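Local coordinates for EtuB protein (Clostridium kluyveri DSM 555, PDB 3IO0), which builds trimers of tandem-domain subunits for the shell of a bacterial microcompartment, probably one housing ethanol utilisation, at residues A[9-14]-A[102-107]; A[59-64]-A[129-134]; A[119-124]-A[150-155]; A[144-149]-A[190-195]. All blocks are in the same frame, centred on the assembly; numbering follows the deposited sequence.

Contact 1 (A[9-14]-A[102-107])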
loop_
_atom_site.group_PDB
_atom_site.type_symbol
_atom_site.label_atom_id
_atom_site.label_comp_id
_atom_site.label_asym_id
_atom_site.label_seq_id
_atom_site.Cartn_x
_atom_site.Cartn_y
_atom_site.Cartn_z
ATOM N N GLY A 9 18.216 -3.183 -20.033
ATOM C CA GLY A 9 18.989 -2.770 -18.799
ATOM C C GLY A 9 17.855 -2.247 -17.938
ATOM O O GLY A 9 16.740 -2.301 -18.446
ATOM N N THR A 10 17.964 -1.772 -16.683
ATOM C CA THR A 10 18.913 -1.947 -15.553
ATOM C C THR A 10 19.597 -0.693 -15.024
ATOM O O THR A 10 20.492 -0.147 -15.658
ATOM C CB THR A 10 19.746 -3.223 -15.537
ATOM O OG1 THR A 10 18.831 -4.315 -15.488
ATOM C CG2 THR A 10 20.619 -3.297 -14.268
ATOM N N ALA A 11 19.129 -0.242 -13.857
ATOM C CA ALA A 11 19.754 0.826 -13.069
ATOM C C ALA A 11 19.389 0.636 -11.591
ATOM O O ALA A 11 18.685 -0.312 -11.250
ATOM C CB ALA A 11 19.324 2.200 -13.573
ATOM N N GLY A 12 19.864 1.532 -10.724
ATOM C CA GLY A 12 19.623 1.451 -9.276
ATOM C C GLY A 12 18.162 1.501 -8.873
ATOM O O GLY A 12 17.302 1.745 -9.702
ATOM N N GLY A 13 17.864 1.288 -7.592
ATOM C CA GLY A 13 16.498 0.905 -7.198
ATOM C C GLY A 13 16.406 -0.421 -7.906
ATOM O O GLY A 13 17.446 -0.976 -8.288
ATOM N N ASP A 14 15.234 -0.975 -8.132
ATOM C CA ASP A 14 15.301 -2.142 -9.007
ATOM C C ASP A 14 14.689 -1.751 -10.319
ATOM O O ASP A 14 13.550 -2.098 -10.612
ATOM C CB ASP A 14 14.691 -3.411 -8.392
ATOM C CG ASP A 14 15.603 -4.060 -7.355
ATOM O OD1 ASP A 14 16.824 -3.810 -7.368
ATOM O OD2 ASP A 14 15.100 -4.824 -6.516
ATOM N N ILE A 102 18.456 6.521 -22.506
ATOM C CA ILE A 102 18.763 7.764 -21.789
ATOM C C ILE A 102 18.325 7.681 -20.331
ATOM O O ILE A 102 19.110 7.989 -19.435
ATOM C CB ILE A 102 18.081 9.000 -22.430
ATOM C CG1 ILE A 102 18.608 9.251 -23.835
ATOM C CG2 ILE A 102 18.285 10.244 -21.574
ATOM C CD1 ILE A 102 17.796 10.267 -24.602
ATOM N N ALA A 103 17.073 7.270 -20.112
ATOM C CA ALA A 103 16.480 7.227 -18.775
ATOM C C ALA A 103 17.229 6.295 -17.838
ATOM O O ALA A 103 17.421 6.624 -16.670
ATOM C CB ALA A 103 15.020 6.844 -18.846
ATOM N N LEU A 104 17.659 5.148 -18.363
ATOM C CA LEU A 104 18.488 4.206 -17.618
ATOM C C LEU A 104 19.852 4.779 -17.250
ATOM O O LEU A 104 20.299 4.641 -16.102
ATOM C CB LEU A 104 18.678 2.922 -18.408
ATOM C CG LEU A 104 17.524 1.928 -18.421
ATOM C CD1 LEU A 104 17.838 0.818 -19.408
ATOM C CD2 LEU A 104 17.251 1.368 -17.030
ATOM N N LYS A 105 20.504 5.422 -18.222
ATOM C CA LYS A 105 21.798 6.078 -17.993
ATOM C C LYS A 105 21.733 7.100 -16.867
ATOM O O LYS A 105 22.659 7.183 -16.069
ATOM C CB LYS A 105 22.300 6.775 -19.260
ATOM C CG LYS A 105 23.718 6.362 -19.703
ATOM C CD LYS A 105 24.842 6.756 -18.718
ATOM C CE LYS A 105 25.412 8.168 -19.004
ATOM N NZ LYS A 105 25.793 8.388 -20.448
ATOM N N GLN A 106 20.635 7.852 -16.800
ATOM C CA GLN A 106 20.513 8.986 -15.888
ATOM C C GLN A 106 19.934 8.649 -14.515
ATOM O O GLN A 106 20.037 9.443 -13.575
ATOM C CB GLN A 106 19.688 10.102 -16.536
ATOM C CG GLN A 106 20.278 10.667 -17.826
ATOM C CD GLN A 106 21.744 11.033 -17.681
ATOM O OE1 GLN A 106 22.147 11.697 -16.709
ATOM N NE2 GLN A 106 22.562 10.588 -18.640
ATOM N N THR A 107 19.335 7.474 -14.397
ATOM C CA THR A 107 18.652 7.108 -13.168
ATOM C C THR A 107 19.557 7.189 -11.944
ATOM O O THR A 107 19.249 7.906 -10.993
ATOM C CB THR A 107 17.963 5.728 -13.297
ATOM O OG1 THR A 107 16.820 5.867 -14.138
ATOM C CG2 THR A 107 17.491 5.205 -11.954
#

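Contact 2 (A[59-64]-A[129-134])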
loop_
_atom_site.group_PDB
_atom_site.type_symbol
_atom_site.label_atom_id
_atom_site.label_comp_id
_atom_site.label_asym_id
_atom_site.label_seq_id
_atom_site.Cartn_x
_atom_site.Cartn_y
_atom_site.Cartn_z
ATOM N N ALA A 59 14.892 12.246 -20.871
ATOM C CA ALA A 59 14.737 11.393 -22.041
ATOM C C ALA A 59 13.777 11.928 -23.110
ATOM O O ALA A 59 14.071 11.851 -24.298
ATOM C CB ALA A 59 14.334 10.009 -21.608
ATOM N N VAL A 60 12.632 12.465 -22.705
ATOM C CA VAL A 60 11.647 12.942 -23.692
ATOM C C VAL A 60 12.093 14.255 -24.355
ATOM O O VAL A 60 11.746 14.562 -25.513
ATOM C CB VAL A 60 10.203 13.045 -23.090
ATOM C CG1 VAL A 60 9.868 11.794 -22.299
ATOM C CG2 VAL A 60 10.052 14.250 -22.205
ATOM N N LYS A 61 12.874 15.018 -23.597
ATOM C CA LYS A 61 13.497 16.231 -24.091
ATOM C C LYS A 61 14.503 15.914 -25.216
ATOM O O LYS A 61 14.752 16.749 -26.117
ATOM C CB LYS A 61 14.174 16.972 -22.939
ATOM C CG LYS A 61 13.233 17.835 -22.136
ATOM C CD LYS A 61 13.985 18.746 -21.184
ATOM C CE LYS A 61 14.039 18.171 -19.787
ATOM N NZ LYS A 61 14.724 19.077 -18.846
ATOM N N GLY A 62 15.061 14.705 -25.166
ATOM C CA GLY A 62 16.052 14.273 -26.131
ATOM C C GLY A 62 15.547 13.359 -27.231
ATOM O O GLY A 62 16.327 12.933 -28.074
ATOM N N THR A 63 14.255 13.047 -27.244
ATOM C CA THR A 63 13.736 12.070 -28.207
ATOM C C THR A 63 12.354 12.405 -28.749
ATOM O O THR A 63 11.642 13.288 -28.234
ATOM C CB THR A 63 13.610 10.686 -27.577
ATOM O OG1 THR A 63 12.762 10.780 -26.422
ATOM C CG2 THR A 63 14.985 10.122 -27.185
ATOM N N ASN A 64 11.965 11.670 -29.783
ATOM C CA ASN A 64 10.646 11.832 -30.350
ATOM C C ASN A 64 9.636 10.925 -29.645
ATOM O O ASN A 64 9.012 10.051 -30.271
ATOM C CB ASN A 64 10.670 11.565 -31.856
ATOM C CG ASN A 64 9.388 11.997 -32.545
ATOM O OD1 ASN A 64 8.509 12.614 -31.943
ATOM N ND2 ASN A 64 9.281 11.675 -33.813
ATOM N N ARG A 129 14.289 22.744 -16.807
ATOM C CA ARG A 129 13.142 22.769 -17.722
ATOM C C ARG A 129 12.343 21.535 -17.418
ATOM O O ARG A 129 12.747 20.429 -17.798
ATOM C CB ARG A 129 13.519 22.688 -19.216
ATOM C CG ARG A 129 14.357 23.827 -19.777
ATOM C CD ARG A 129 13.691 24.527 -20.980
ATOM N NE ARG A 129 13.129 23.641 -22.012
ATOM C CZ ARG A 129 12.400 24.083 -23.041
ATOM N NH1 ARG A 129 12.135 25.375 -23.168
ATOM N NH2 ARG A 129 11.919 23.244 -23.948
ATOM N N ALA A 130 11.222 21.689 -16.727
ATOM C CA ALA A 130 10.331 20.564 -16.583
ATOM C C ALA A 130 9.691 20.354 -17.948
ATOM O O ALA A 130 9.321 21.325 -18.605
ATOM C CB ALA A 130 9.298 20.844 -15.539
ATOM N N SER A 131 9.608 19.106 -18.405
ATOM C CA SER A 131 8.783 18.830 -19.573
ATOM C C SER A 131 7.760 17.699 -19.364
ATOM O O SER A 131 7.291 17.476 -18.247
ATOM C CB SER A 131 9.624 18.707 -20.867
ATOM O OG SER A 131 9.913 17.370 -21.213
ATOM N N LEU A 132 7.414 17.007 -20.444
ATOM C CA LEU A 132 6.261 16.108 -20.495
ATOM C C LEU A 132 6.007 15.228 -19.274
ATOM O O LEU A 132 4.847 15.037 -18.892
ATOM C CB LEU A 132 6.331 15.241 -21.739
ATOM C CG LEU A 132 6.243 16.003 -23.050
ATOM C CD1 LEU A 132 6.895 15.188 -24.147
ATOM C CD2 LEU A 132 4.795 16.281 -23.374
ATOM N N ILE A 133 7.064 14.688 -18.667
ATOM C CA ILE A 133 6.868 13.842 -17.489
ATOM C C ILE A 133 6.159 14.608 -16.372
ATOM O O ILE A 133 5.053 14.227 -15.965
ATOM C CB ILE A 133 8.169 13.208 -16.973
ATOM C CG1 ILE A 133 8.662 12.147 -17.959
ATOM C CG2 ILE A 133 7.956 12.571 -15.593
ATOM C CD1 ILE A 133 7.863 10.849 -17.948
ATOM N N PHE A 134 6.773 15.699 -15.910
ATOM C CA PHE A 134 6.268 16.430 -14.760
ATOM C C PHE A 134 5.035 17.231 -15.089
ATOM O O PHE A 134 4.262 17.583 -14.196
ATOM C CB PHE A 134 7.351 17.316 -14.171
ATOM C CG PHE A 134 8.574 16.564 -13.770
ATOM C CD1 PHE A 134 8.488 15.519 -12.856
ATOM C CD2 PHE A 134 9.812 16.878 -14.320
ATOM C CE1 PHE A 134 9.616 14.801 -12.490
ATOM C CE2 PHE A 134 10.955 16.172 -13.953
ATOM C CZ PHE A 134 10.858 15.130 -13.036
#

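Contact 3 (A[119-124]-A[150-155])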
loop_
_atom_site.group_PDB
_atom_site.type_symbol
_atom_site.label_atom_id
_atom_site.label_comp_id
_atom_site.label_asym_id
_atom_site.label_seq_id
_atom_site.Cartn_x
_atom_site.Cartn_y
_atom_site.Cartn_z
ATOM N N ALA A 119 14.578 4.765 9.637
ATOM C CA ALA A 119 13.236 5.218 9.965
ATOM C C ALA A 119 12.510 5.899 8.803
ATOM O O ALA A 119 11.336 6.254 8.926
ATOM C CB ALA A 119 13.262 6.115 11.194
ATOM N N GLY A 120 13.193 6.071 7.675
ATOM C CA GLY A 120 12.569 6.689 6.517
ATOM C C GLY A 120 13.561 7.121 5.470
ATOM O O GLY A 120 14.542 6.434 5.222
ATOM N N HIS A 121 13.299 8.264 4.852
ATOM C CA HIS A 121 14.123 8.750 3.760
ATOM C C HIS A 121 13.884 10.229 3.491
ATOM O O HIS A 121 12.912 10.811 3.975
ATOM C CB HIS A 121 13.838 7.947 2.495
ATOM C CG HIS A 121 12.385 7.868 2.140
ATOM N ND1 HIS A 121 11.698 8.917 1.564
ATOM C CD2 HIS A 121 11.487 6.863 2.274
ATOM C CE1 HIS A 121 10.444 8.565 1.359
ATOM N NE2 HIS A 121 10.290 7.324 1.781
ATOM N N LEU A 122 14.779 10.827 2.717
ATOM C CA LEU A 122 14.605 12.182 2.236
ATOM C C LEU A 122 14.967 12.210 0.757
ATOM O O LEU A 122 15.895 11.521 0.336
ATOM C CB LEU A 122 15.506 13.132 3.013
ATOM C CG LEU A 122 15.503 14.594 2.556
ATOM C CD1 LEU A 122 14.272 15.315 3.049
ATOM C CD2 LEU A 122 16.740 15.311 3.040
ATOM N N GLU A 123 14.224 12.976 -0.035
ATOM C CA GLU A 123 14.531 13.100 -1.451
ATOM C C GLU A 123 14.165 14.474 -1.951
ATOM O O GLU A 123 13.041 14.955 -1.761
ATOM C CB GLU A 123 13.828 12.036 -2.294
ATOM C CG GLU A 123 14.118 12.141 -3.799
ATOM C CD GLU A 123 13.525 10.997 -4.613
ATOM O OE1 GLU A 123 12.603 10.315 -4.115
ATOM O OE2 GLU A 123 13.986 10.765 -5.757
ATOM N N VAL A 124 15.134 15.102 -2.600
ATOM C CA VAL A 124 14.943 16.414 -3.167
ATOM C C VAL A 124 15.499 16.381 -4.587
ATOM O O VAL A 124 16.675 16.085 -4.784
ATOM C CB VAL A 124 15.646 17.485 -2.316
ATOM C CG1 VAL A 124 15.230 18.855 -2.760
ATOM C CG2 VAL A 124 15.292 17.321 -0.851
ATOM N N HIS A 150 10.130 15.197 -0.712
ATOM C CA HIS A 150 9.382 14.408 0.243
ATOM C C HIS A 150 10.307 13.780 1.258
ATOM O O HIS A 150 11.510 13.656 1.026
ATOM C CB HIS A 150 8.524 13.349 -0.444
ATOM C CG HIS A 150 9.310 12.363 -1.235
ATOM N ND1 HIS A 150 9.967 11.300 -0.655
ATOM C CD2 HIS A 150 9.552 12.276 -2.561
ATOM C CE1 HIS A 150 10.582 10.599 -1.591
ATOM N NE2 HIS A 150 10.350 11.175 -2.757
ATOM N N ALA A 151 9.737 13.418 2.400
ATOM C CA ALA A 151 10.451 12.658 3.411
ATOM C C ALA A 151 9.479 11.747 4.166
ATOM O O ALA A 151 8.271 12.037 4.256
ATOM C CB ALA A 151 11.174 13.583 4.355
ATOM N N ALA A 152 10.013 10.637 4.675
ATOM C CA ALA A 152 9.259 9.690 5.475
ATOM C C ALA A 152 9.978 9.558 6.797
ATOM O O ALA A 152 11.203 9.550 6.821
ATOM C CB ALA A 152 9.189 8.348 4.787
ATOM N N PRO A 153 9.230 9.448 7.905
ATOM C CA PRO A 153 7.778 9.466 7.974
ATOM C C PRO A 153 7.258 10.844 7.639
ATOM O O PRO A 153 8.005 11.830 7.726
ATOM C CB PRO A 153 7.494 9.134 9.437
ATOM C CG PRO A 153 8.693 9.573 10.158
ATOM C CD PRO A 153 9.831 9.280 9.237
ATOM N N ALA A 154 5.980 10.902 7.272
ATOM C CA ALA A 154 5.369 12.108 6.711
ATOM C C ALA A 154 5.689 13.395 7.481
ATOM O O ALA A 154 5.784 14.466 6.884
ATOM C CB ALA A 154 3.870 11.920 6.574
ATOM N N GLY A 155 5.861 13.294 8.791
ATOM C CA GLY A 155 6.102 14.478 9.596
ATOM C C GLY A 155 7.305 15.278 9.124
ATOM O O GLY A 155 7.250 16.511 9.005
#

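Contact 4 (A[144-149]-A[190-195])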
loop_
_atom_site.group_PDB
_atom_site.type_symbol
_atom_site.label_atom_id
_atom_site.label_comp_id
_atom_site.label_asym_id
_atom_site.label_seq_id
_atom_site.Cartn_x
_atom_site.Cartn_y
_atom_site.Cartn_z
ATOM N N GLN A 144 9.527 25.597 -17.181
ATOM C CA GLN A 144 10.011 26.304 -16.005
ATOM C C GLN A 144 10.832 25.387 -15.116
ATOM O O GLN A 144 10.719 24.173 -15.227
ATOM C CB GLN A 144 8.816 26.871 -15.231
ATOM C CG GLN A 144 7.973 27.858 -16.052
ATOM C CD GLN A 144 8.847 28.848 -16.800
ATOM O OE1 GLN A 144 8.867 28.858 -18.028
ATOM N NE2 GLN A 144 9.616 29.656 -16.058
ATOM N N ALA A 145 11.661 25.957 -14.243
ATOM C CA ALA A 145 12.391 25.162 -13.252
ATOM C C ALA A 145 11.385 24.462 -12.337
ATOM O O ALA A 145 10.258 24.942 -12.159
ATOM C CB ALA A 145 13.328 26.033 -12.443
ATOM N N PHE A 146 11.783 23.336 -11.754
ATOM C CA PHE A 146 10.846 22.504 -11.009
ATOM C C PHE A 146 11.546 21.772 -9.878
ATOM O O PHE A 146 12.671 21.292 -10.052
ATOM C CB PHE A 146 10.190 21.510 -11.971
ATOM C CG PHE A 146 9.014 20.785 -11.403
ATOM C CD1 PHE A 146 7.865 21.469 -11.040
ATOM C CD2 PHE A 146 9.042 19.403 -11.263
ATOM C CE1 PHE A 146 6.772 20.792 -10.520
ATOM C CE2 PHE A 146 7.950 18.706 -10.742
ATOM C CZ PHE A 146 6.815 19.403 -10.374
ATOM N N GLY A 147 10.883 21.686 -8.725
ATOM C CA GLY A 147 11.432 20.969 -7.573
ATOM C C GLY A 147 10.500 19.908 -7.006
ATOM O O GLY A 147 9.275 20.091 -7.013
ATOM N N ILE A 148 11.074 18.805 -6.514
ATOM C CA ILE A 148 10.297 17.749 -5.863
ATOM C C ILE A 148 10.861 17.378 -4.486
ATOM O O ILE A 148 12.053 17.110 -4.340
ATOM C CB ILE A 148 10.196 16.492 -6.737
ATOM C CG1 ILE A 148 9.574 16.834 -8.088
ATOM C CG2 ILE A 148 9.393 15.392 -6.025
ATOM C CD1 ILE A 148 9.781 15.769 -9.119
ATOM N N MET A 149 9.985 17.354 -3.487
ATOM C CA MET A 149 10.367 17.149 -2.100
ATOM C C MET A 149 9.513 16.071 -1.500
ATOM O O MET A 149 8.296 16.062 -1.711
ATOM C CB MET A 149 10.010 18.386 -1.298
ATOM C CG MET A 149 11.079 19.396 -1.139
ATOM S SD MET A 149 10.237 20.948 -0.847
ATOM C CE MET A 149 10.026 21.463 -2.542
ATOM N N LEU A 190 4.677 15.121 0.361
ATOM C CA LEU A 190 5.335 15.537 -0.877
ATOM C C LEU A 190 4.918 16.940 -1.292
ATOM O O LEU A 190 3.755 17.318 -1.164
ATOM C CB LEU A 190 5.052 14.551 -2.009
ATOM C CG LEU A 190 5.640 14.858 -3.391
ATOM C CD1 LEU A 190 6.328 13.631 -3.993
ATOM C CD2 LEU A 190 4.583 15.410 -4.319
ATOM N N ILE A 191 5.882 17.702 -1.790
ATOM C CA ILE A 191 5.637 19.052 -2.263
ATOM C C ILE A 191 6.288 19.188 -3.623
ATOM O O ILE A 191 7.326 18.584 -3.898
ATOM C CB ILE A 191 6.081 20.119 -1.196
ATOM C CG1 ILE A 191 4.901 20.425 -0.303
ATOM C CG2 ILE A 191 6.549 21.446 -1.772
ATOM C CD1 ILE A 191 3.614 20.431 -1.040
ATOM N N THR A 192 5.644 19.953 -4.484
ATOM C CA THR A 192 6.137 20.167 -5.820
ATOM C C THR A 192 6.151 21.657 -6.071
ATOM O O THR A 192 5.182 22.359 -5.772
ATOM C CB THR A 192 5.291 19.387 -6.809
ATOM O OG1 THR A 192 6.045 18.257 -7.244
ATOM C CG2 THR A 192 4.900 20.211 -7.994
ATOM N N ILE A 193 7.262 22.138 -6.612
ATOM C CA ILE A 193 7.546 23.569 -6.617
ATOM C C ILE A 193 8.041 24.082 -7.972
ATOM O O ILE A 193 8.787 23.384 -8.665
ATOM C CB ILE A 193 8.442 23.900 -5.387
ATOM C CG1 ILE A 193 7.600 24.676 -4.391
ATOM C CG2 ILE A 193 9.770 24.596 -5.723
ATOM C CD1 ILE A 193 8.016 24.466 -2.968
ATOM N N SER A 194 7.582 25.272 -8.363
ATOM C CA SER A 194 8.034 25.910 -9.616
ATOM C C SER A 194 8.388 27.389 -9.409
ATOM O O SER A 194 7.947 28.010 -8.434
ATOM C CB SER A 194 6.982 25.763 -10.723
ATOM O OG SER A 194 7.471 26.197 -11.984
ATOM N N GLY A 195 9.183 27.944 -10.321
ATOM C CA GLY A 195 9.575 29.351 -10.244
ATOM C C GLY A 195 10.890 29.593 -10.943
ATOM O O GLY A 195 11.277 28.813 -11.811
#

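Contact 1 (A[9-14]-A[102-107])
Leu104 of helix 93-111 and Ala11 of strand 7-11 meet in a helix-on-sheet contact of the first of the two tandem BMC domains, where a helix packs against an edge strand of the five-stranded antiparallel sheet. The axes of strand 9-11 and helix 102-107 approach to 7.6 Å and run in nearly the same direction, 29° apart. Leucine suits its place because its forked end straddles the Gly9-Thr10 peptide. With CG set beside its own backbone N (chi1 -78°), the side chain reaches along the strand: CD1 lies 3.4 Å from Gly9 C on the carbonyl side, and CD2 lies 3.2 Å from Thr10 N on the nitrogen side. Gly9 has no side chain to hold the leucine off, so the methyl rests directly on the backbone. CD2 also meets Ala11 CB at 4.1 Å; the small alanine points at the helix and fits between Leu104 and the next residue on this helical face. That residue is Thr107, whose CB stands 3.8 Å from Ala11 CB and whose methyl CG2 comes to 4.1 Å from Gly12 O. Both helix residues also touch Thr15 of the neighbouring strand, opposite which Thr10 and Ala11 form a G1 beta bulge. No hydrogen bond joins the two segments; the strand end is instead tied to the helix just beyond, through Gly12 N and the carboxylate of Asp108. Thr107 turns carbon to the strand while its hydroxyl bonds within the helix: OG1 donates to Ala103 O, one turn back, at 2.7 Å with a C=O...donor angle of 141°.

Contact 2 (A[59-64]-A[129-134])
Lys61 and Val60, neighbours late in helix 50-61, reach two different parts of segment 129-134, one by a long polar arm and the other by a short branched one. The lysine leaves the helix alongside the segment rather than pointing straight at it, and a bend at chi3 (-98°) brings its end across. There NZ donates to Arg129 O at 2.6 Å, arriving in the carbonyl plane with a C=O...donor angle of 146°. A long, flexible lysine suits this exposed edge, and its aliphatic part is used on the way, CG passing 3.5 Å from Ser131 OG. The arginine side chain bends away: its NE remains 5.8 Å from Lys61 NZ, a separation that probably limits repulsion between the like charges.

This is one of the places where the two tandem BMC domains of the chain meet, helix 50-61 belonging to the first and the start of helix 132-138 to the second. Asp57, one turn earlier on helix 50-61, binds Ser131 N and Ile133 N through its two carboxylate oxygens and so holds the beginning of the second helix, where Ser131 occupies the N-cap position without a capping bond of its own.

Val60 points directly at segment 129-134. Its CG2 sits 3.3 Å from Ser131 OG and 3.8 Å from Leu132 CD1, the valine and leucine side chains crossing at a slant. Leu132, its CG beside the backbone N, also lies on Val67 of strand 66-71, while Val60 CB approaches Leu132 CD1 to 4.1 Å.

Contact 3 (A[119-124]-A[150-155])
His121 and Ala152, and beyond them Glu123 and His150, face each other as hydrogen-bonded pairs of adjacent antiparallel strands. Each pair is closed by two backbone bonds; Ala152 N reaches His121 O at 3.0 Å, and Glu123 N reaches His150 O at the same distance.

Among the side chains, His150 NE2 makes a weak, bent bond of 2.8 Å to Glu123 OE1, with an angle of 128° at the hydrogen. The extended glutamate carries its other oxygen, OE2, to Gln125 NE2.

These strands, 120-127 and 145-152, lie in the sheet of the second BMC domain, and the face bearing Glu123 and His150 meets Pro50, at the start of a first-domain helix. At the other end the contact borders the third subunit, whose Arg46 binds Ala119 O.

The imidazoles of His121 and His150 meet rim to rim, their centroids 5.3 Å apart and their planes at 84°. Both rings stand with CG between the backbone N and the carbonyl carbon (chi1 52° in His121), on the same face of the sheet. Ala152, small enough to fit beneath an imidazole, makes a CH-pi contact: its CB lies 3.6 Å from the His121 ring centroid.

On the opposite face, Leu122 CD1 packs 3.8 Å from Ala151 CB, against helices 154-167 and 197-217.

Contact 4 (A[144-149]-A[190-195])
Gly147 and Ile193 bind each other twice through their backbones, as do Met149 and Ile191, making the antiparallel ladder between strands 145-152 and 189-195 in the sheet of the second BMC domain. Gly147 N to Ile193 O is 2.7 Å, and Ile191 N to Met149 O is 2.9 Å. Towards the end of strand 189-195 a side chain supplements the ladder: Ser194 OG, anti to its backbone N (chi1 -172°), donates to Ala145 O at 3.1 Å, nearly in line with the carbonyl bond (175°). Serine suits this place, since its short side chain sets the hydroxyl across from the neighbouring strand's carbonyl.

One face of the sheet carries Phe146, Ile148, Thr192 and Ser194. Ile148 and Thr192 lie side by side, pointing the same way, while Ile148 CG2 meets Leu190 CD1 at 4.1 Å. The Phe146 ring, with Ser194 CB at its edge, meets the ring of Phe134 from helix 132-138, which covers this face.

The other face packs on helix 154-167. Here Gly147 adds no side chain beside Ile193, and the flexible methionine chain, bent at chi3, crosses the side chains of Ile191 and Ile193 at a slant: Met149 CE ends 3.6 Å from Ile191 CG2 and also 3.6 Å from Ile193 CD1.

How the contacts relate
Contacts 3 and 4 are buried strand pairings that share strand 145-152, one flanking it with strand 120-127 and the other with strand 189-195; His150 touches Leu190 where they adjoin. Both rest on paired backbone hydrogen bonds, but contact 3 sets polar rings and a carboxylate on one face and borders another subunit at its Ala119 and Pro153 end, whereas contact 4 is mostly apolar, with a serine hydroxyl bond at one end. Contact 1, partly buried, belongs to the first domain and relies on apolar packing without a cross-segment hydrogen bond. Contact 2, at the surface, joins the domains through a lysine bond and a valine-leucine contact. It touches contact 1 through Ala59 and contact 4 through Phe134.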